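Local coordinates for large adhesion protein (Lap) involved in biofilm formation (Marinobacter hydrocarbonoclasticus, PDB 6XI3) that probably extends a bacterial biofilm adhesin away from the cell toward its target, as a chain of tandem Ig-like beta-sandwich domains with calcium ions bound at their junctions, at residues A[160-165]-A[189-194]; A[193-198]-A[215-220]. All blocks are in the same frame, centred on the assembly; numbering follows the deposited sequence.

Both contacts sit at one end of a beta-sandwich domain, beside the calcium ion at the junction with the next domain, and both use the start of strand 193-202. In contact 1 the loop after strand 155-161 grips the approach to that strand with side-chain oxygens and a water; half its touching residues or so are buried. Contact 2 pairs the strand with 208-217 by regular backbone bonds, with Leu195 and Phe217 packed on the buried face and Asp194 and Thr216 on the exposed one. Each supplies calcium ligands: Asp192 from contact 1, Asp218 and Thr220 from contact 2. Asp192 OD2 also lies 2.8 Å from Thr220 N, a probable hydrogen bond between them.

Contact 1. Residues A[160-165]-A[189-194]; sequences MTDSAG and SLVDGD. With CA (calcium ion), chain D; EDO (1,2-ethanediol), chain L.
An Asx turn at the end of strand 155-161 fastens onto the loop that leads into strand 193-202, with Asp162 bonded to Val191 and Ser163 to Asp192. The carboxylate of Asp162 divides its work. OD2 crosses to accept the backbone N-H of Val191 at 2.8 Å, a nearly straight bond (163°) that arrives on the anti side of the carboxylate and 29° out of its plane. OD1 stays at home and takes the N-H of Ala164 from above the plane, while the backbone of Asp162 to Gly165 closes a type I beta turn around it. Asn166 ND2 gives OD2 a second bond.

Ser163 is the next anchor. With OG set between its own backbone N and carbonyl carbon (chi1 53°), the hydroxyl donates to Asp192 O over 2.8 Å. Its backbone N-H donates to water 1, which has Val191 O and Asp194 O among the acceptors it can reach, more of them than it has protons for. Val191 CG2 packs against the turn, touching the methyl of Ala164 (CB, 3.9 Å) and lying 3.5 Å from Asp162 OD2. Deeper in, the side chain of Leu190 lies beside Asp162, its CB 3.8 Å from Asp162 CB, and Leu190 CD1 meets Met160 CB at 4.2 Å.

The CB of Asp192 points away from the turn, and its OD2 binds the calcium at 2.4 Å, while OD1 accepts from the backbone N of Ala219; Asp218, Thr220, Asp246 and Asn302 complete the protein ligands. Ser163 OG thus bonds the carbonyl of a calcium ligand and may act as a second-shell residue at the calcium-bound junction between successive Ig-like domains of an RTX adhesin.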
# COMPACT_ATOMS: atom_id res chain seq x y z
N MET A 160 -14.69 -4.81 -6.69
CA MET A 160 -13.50 -4.98 -5.84
C MET A 160 -12.64 -3.73 -5.95
O MET A 160 -12.32 -3.33 -7.06
CB MET A 160 -12.76 -6.24 -6.25
CG MET A 160 -13.61 -7.44 -5.93
SD MET A 160 -12.86 -8.99 -6.34
CE MET A 160 -13.16 -8.98 -8.10
N THR A 161 -12.37 -3.09 -4.81
CA THR A 161 -11.71 -1.77 -4.73
C THR A 161 -10.44 -1.96 -3.90
O THR A 161 -10.56 -2.61 -2.83
CB THR A 161 -12.63 -0.70 -4.15
OG1 THR A 161 -13.80 -0.64 -4.96
CG2 THR A 161 -11.99 0.67 -4.10
N ASP A 162 -9.29 -1.48 -4.40
CA ASP A 162 -7.97 -1.65 -3.73
C ASP A 162 -7.61 -0.39 -2.92
O ASP A 162 -8.44 0.57 -2.87
CB ASP A 162 -6.92 -2.11 -4.75
CG ASP A 162 -6.49 -1.06 -5.75
OD1 ASP A 162 -6.91 0.11 -5.59
OD2 ASP A 162 -5.76 -1.44 -6.72
N SER A 163 -6.41 -0.39 -2.33
CA SER A 163 -5.94 0.71 -1.44
C SER A 163 -5.70 2.00 -2.23
O SER A 163 -5.55 3.02 -1.58
CB SER A 163 -4.67 0.33 -0.69
OG SER A 163 -3.68 -0.13 -1.59
N ALA A 164 -5.61 1.93 -3.56
CA ALA A 164 -5.36 3.09 -4.45
C ALA A 164 -6.65 3.57 -5.11
O ALA A 164 -6.53 4.51 -5.91
CB ALA A 164 -4.32 2.73 -5.50
N GLY A 165 -7.81 2.94 -4.85
CA GLY A 165 -9.09 3.19 -5.53
C GLY A 165 -9.23 2.58 -6.93
O GLY A 165 -10.29 2.79 -7.56
N SER A 189 -4.96 -6.45 -11.81
CA SER A 189 -5.04 -4.98 -12.00
C SER A 189 -5.06 -4.24 -10.65
O SER A 189 -4.95 -3.01 -10.67
CB SER A 189 -6.23 -4.61 -12.83
OG SER A 189 -7.41 -4.53 -12.03
N LEU A 190 -5.18 -4.93 -9.51
CA LEU A 190 -5.26 -4.23 -8.21
C LEU A 190 -3.87 -4.19 -7.57
O LEU A 190 -3.02 -4.98 -7.92
CB LEU A 190 -6.30 -4.89 -7.30
CG LEU A 190 -7.72 -4.98 -7.89
CD1 LEU A 190 -8.65 -5.67 -6.91
CD2 LEU A 190 -8.30 -3.62 -8.26
N VAL A 191 -3.67 -3.27 -6.65
CA VAL A 191 -2.43 -3.17 -5.83
C VAL A 191 -2.68 -3.76 -4.45
O VAL A 191 -3.85 -3.92 -4.07
CB VAL A 191 -1.93 -1.71 -5.79
CG1 VAL A 191 -1.74 -1.19 -7.23
CG2 VAL A 191 -2.84 -0.79 -4.98
N ASP A 192 -1.58 -4.09 -3.76
CA ASP A 192 -1.57 -4.74 -2.43
C ASP A 192 -2.21 -3.82 -1.39
O ASP A 192 -2.26 -2.58 -1.58
CB ASP A 192 -0.16 -5.21 -2.08
CG ASP A 192 0.30 -6.38 -2.91
OD1 ASP A 192 -0.55 -6.96 -3.65
OD2 ASP A 192 1.51 -6.71 -2.86
N GLY A 193 -2.65 -4.42 -0.31
CA GLY A 193 -3.27 -3.78 0.85
C GLY A 193 -4.68 -4.28 1.01
O GLY A 193 -4.99 -5.35 0.50
N ASP A 194 -5.52 -3.52 1.71
CA ASP A 194 -6.90 -3.94 2.01
C ASP A 194 -7.68 -3.98 0.68
O ASP A 194 -7.50 -3.10 -0.13
CB ASP A 194 -7.54 -3.04 3.06
CG ASP A 194 -8.84 -3.64 3.60
OD1 ASP A 194 -8.83 -4.81 4.01
OD2 ASP A 194 -9.87 -2.94 3.59
CA CA D . 2.95 -6.52 -0.96
C1 EDO L . 0.08 -4.52 -10.20
O1 EDO L . -1.12 -3.79 -9.96
C2 EDO L . -0.07 -5.99 -10.39
O2 EDO L . 0.07 -6.48 -11.70
O HOH W 1 -5.19 -2.75 -1.89
O HOH W 2 4.79 -6.48 0.53

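Contact 2. Residues A[193-198]-A[215-220]; sequences GDLTVE and GTFDAT. With CA (calcium ion), chain D.
Gly193 and Phe217 form a hydrogen-bonded antiparallel pair: Gly193 N gives to Phe217 O at 2.8 Å, in the carbonyl plane, and Phe217 N gives back to Gly193 O at 2.9 Å. Two residues along, Leu195 and Gly215 repeat the pattern. The bond from Leu195 N to Gly215 O measures 2.7 Å and runs nearly along the C=O axis, and Gly215 N returns one to Leu195 O. Between them Asp194 and Thr216 make the non-hydrogen-bonded pair, where Asp194 CA brings its hydrogen to Gly215 O in a CA-H...O contact. The end of the Asp194 side chain comes close to the neighbouring strand, with OD1 3.3 Å from Gly215 O, an acceptor pair that forms no bond.

On the other face, Leu195 and Phe217 meet at a slant, Leu195 CG 3.7 Å from Phe217 CB. The far end of the phenyl ring leads away from strand 193-198, carried there by a first torsion that puts CG anti to the backbone N (chi1 -168°), while Leu195 CD1 stays near the CB end of the ring at an oblique angle. Ala219 N lies 4.3 Å above one face of the Phe217 ring, toward its rim.

These strands are the arms of a beta hairpin, with 208-217 outermost in a four-stranded antiparallel sheet of the Ig-like sandwich; Ile134 of strand 126-135 packs on Phe217.

Beyond Phe217 the chain leaves the sheet and bends to the calcium. Asp218 OD1 binds it at 2.4 Å and the backbone O of Thr220 at 2.2 Å; water 2 is also a ligand, with Asp192, Asp246 and Asn302 as further ones. Asn302 ND2 also donates to Phe217 O, the same oxygen that accepts Gly193 N, while Asn136 OD1 accepts from Asp218 N.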
# COMPACT_ATOMS: atom_id res chain seq x y z
N GLY A 193 -2.65 -4.42 -0.31
CA GLY A 193 -3.27 -3.78 0.85
C GLY A 193 -4.68 -4.28 1.01
O GLY A 193 -4.99 -5.35 0.50
N ASP A 194 -5.52 -3.52 1.71
CA ASP A 194 -6.90 -3.94 2.01
C ASP A 194 -7.68 -3.98 0.68
O ASP A 194 -7.50 -3.10 -0.13
CB ASP A 194 -7.54 -3.04 3.06
CG ASP A 194 -8.84 -3.64 3.60
OD1 ASP A 194 -8.83 -4.81 4.01
OD2 ASP A 194 -9.87 -2.94 3.59
N LEU A 195 -8.48 -5.01 0.46
CA LEU A 195 -9.36 -5.14 -0.72
C LEU A 195 -10.77 -5.07 -0.17
O LEU A 195 -11.05 -5.81 0.81
CB LEU A 195 -9.21 -6.51 -1.38
CG LEU A 195 -8.11 -6.73 -2.40
CD1 LEU A 195 -8.40 -8.03 -3.14
CD2 LEU A 195 -7.99 -5.55 -3.36
N THR A 196 -11.62 -4.26 -0.76
CA THR A 196 -13.03 -4.20 -0.34
C THR A 196 -13.86 -4.87 -1.42
O THR A 196 -13.75 -4.45 -2.59
CB THR A 196 -13.47 -2.75 -0.11
OG1 THR A 196 -12.77 -2.32 1.04
CG2 THR A 196 -14.96 -2.62 0.12
N VAL A 197 -14.68 -5.86 -1.06
CA VAL A 197 -15.57 -6.53 -2.04
C VAL A 197 -17.01 -6.07 -1.74
O VAL A 197 -17.47 -6.30 -0.61
CB VAL A 197 -15.42 -8.06 -2.03
CG1 VAL A 197 -16.39 -8.73 -2.99
CG2 VAL A 197 -14.01 -8.47 -2.40
N GLU A 198 -17.66 -5.43 -2.72
CA GLU A 198 -19.07 -5.00 -2.60
C GLU A 198 -19.93 -5.81 -3.59
O GLU A 198 -19.50 -5.98 -4.76
CB GLU A 198 -19.14 -3.50 -2.83
CG GLU A 198 -20.55 -2.96 -2.86
CD GLU A 198 -21.17 -2.77 -1.49
OE1 GLU A 198 -20.43 -2.37 -0.56
OE2 GLU A 198 -22.40 -3.01 -1.34
N GLY A 215 -10.49 -8.08 2.72
CA GLY A 215 -9.37 -9.00 2.94
C GLY A 215 -8.10 -8.33 2.52
O GLY A 215 -8.15 -7.27 1.87
N THR A 216 -6.99 -9.01 2.75
CA THR A 216 -5.66 -8.47 2.41
C THR A 216 -5.16 -9.09 1.12
O THR A 216 -5.18 -10.32 0.97
CB THR A 216 -4.66 -8.78 3.52
OG1 THR A 216 -5.32 -8.32 4.70
CG2 THR A 216 -3.32 -8.11 3.29
N PHE A 217 -4.59 -8.25 0.27
CA PHE A 217 -3.92 -8.63 -0.99
C PHE A 217 -2.44 -8.33 -0.79
O PHE A 217 -2.05 -7.19 -0.42
CB PHE A 217 -4.57 -7.87 -2.14
CG PHE A 217 -4.20 -8.33 -3.52
CD1 PHE A 217 -4.00 -9.67 -3.80
CD2 PHE A 217 -4.03 -7.40 -4.54
CE1 PHE A 217 -3.65 -10.07 -5.08
CE2 PHE A 217 -3.71 -7.81 -5.83
CZ PHE A 217 -3.53 -9.15 -6.10
N ASP A 218 -1.62 -9.34 -1.01
CA ASP A 218 -0.15 -9.23 -0.90
C ASP A 218 0.42 -10.12 -1.99
O ASP A 218 1.00 -11.17 -1.65
CB ASP A 218 0.34 -9.56 0.50
CG ASP A 218 1.82 -9.20 0.69
OD1 ASP A 218 2.46 -8.77 -0.29
OD2 ASP A 218 2.32 -9.37 1.81
N ALA A 219 0.30 -9.69 -3.25
CA ALA A 219 0.82 -10.41 -4.44
C ALA A 219 2.25 -9.93 -4.79
O ALA A 219 2.99 -10.68 -5.48
CB ALA A 219 -0.13 -10.26 -5.58
N THR A 220 2.65 -8.74 -4.34
CA THR A 220 3.96 -8.12 -4.73
C THR A 220 4.80 -7.94 -3.46
O THR A 220 4.31 -7.34 -2.47
CB THR A 220 3.74 -6.86 -5.57
OG1 THR A 220 2.78 -7.14 -6.60
CG2 THR A 220 5.00 -6.34 -6.23
CA CA D . 2.95 -6.52 -0.96
O HOH W 2 4.79 -6.48 0.53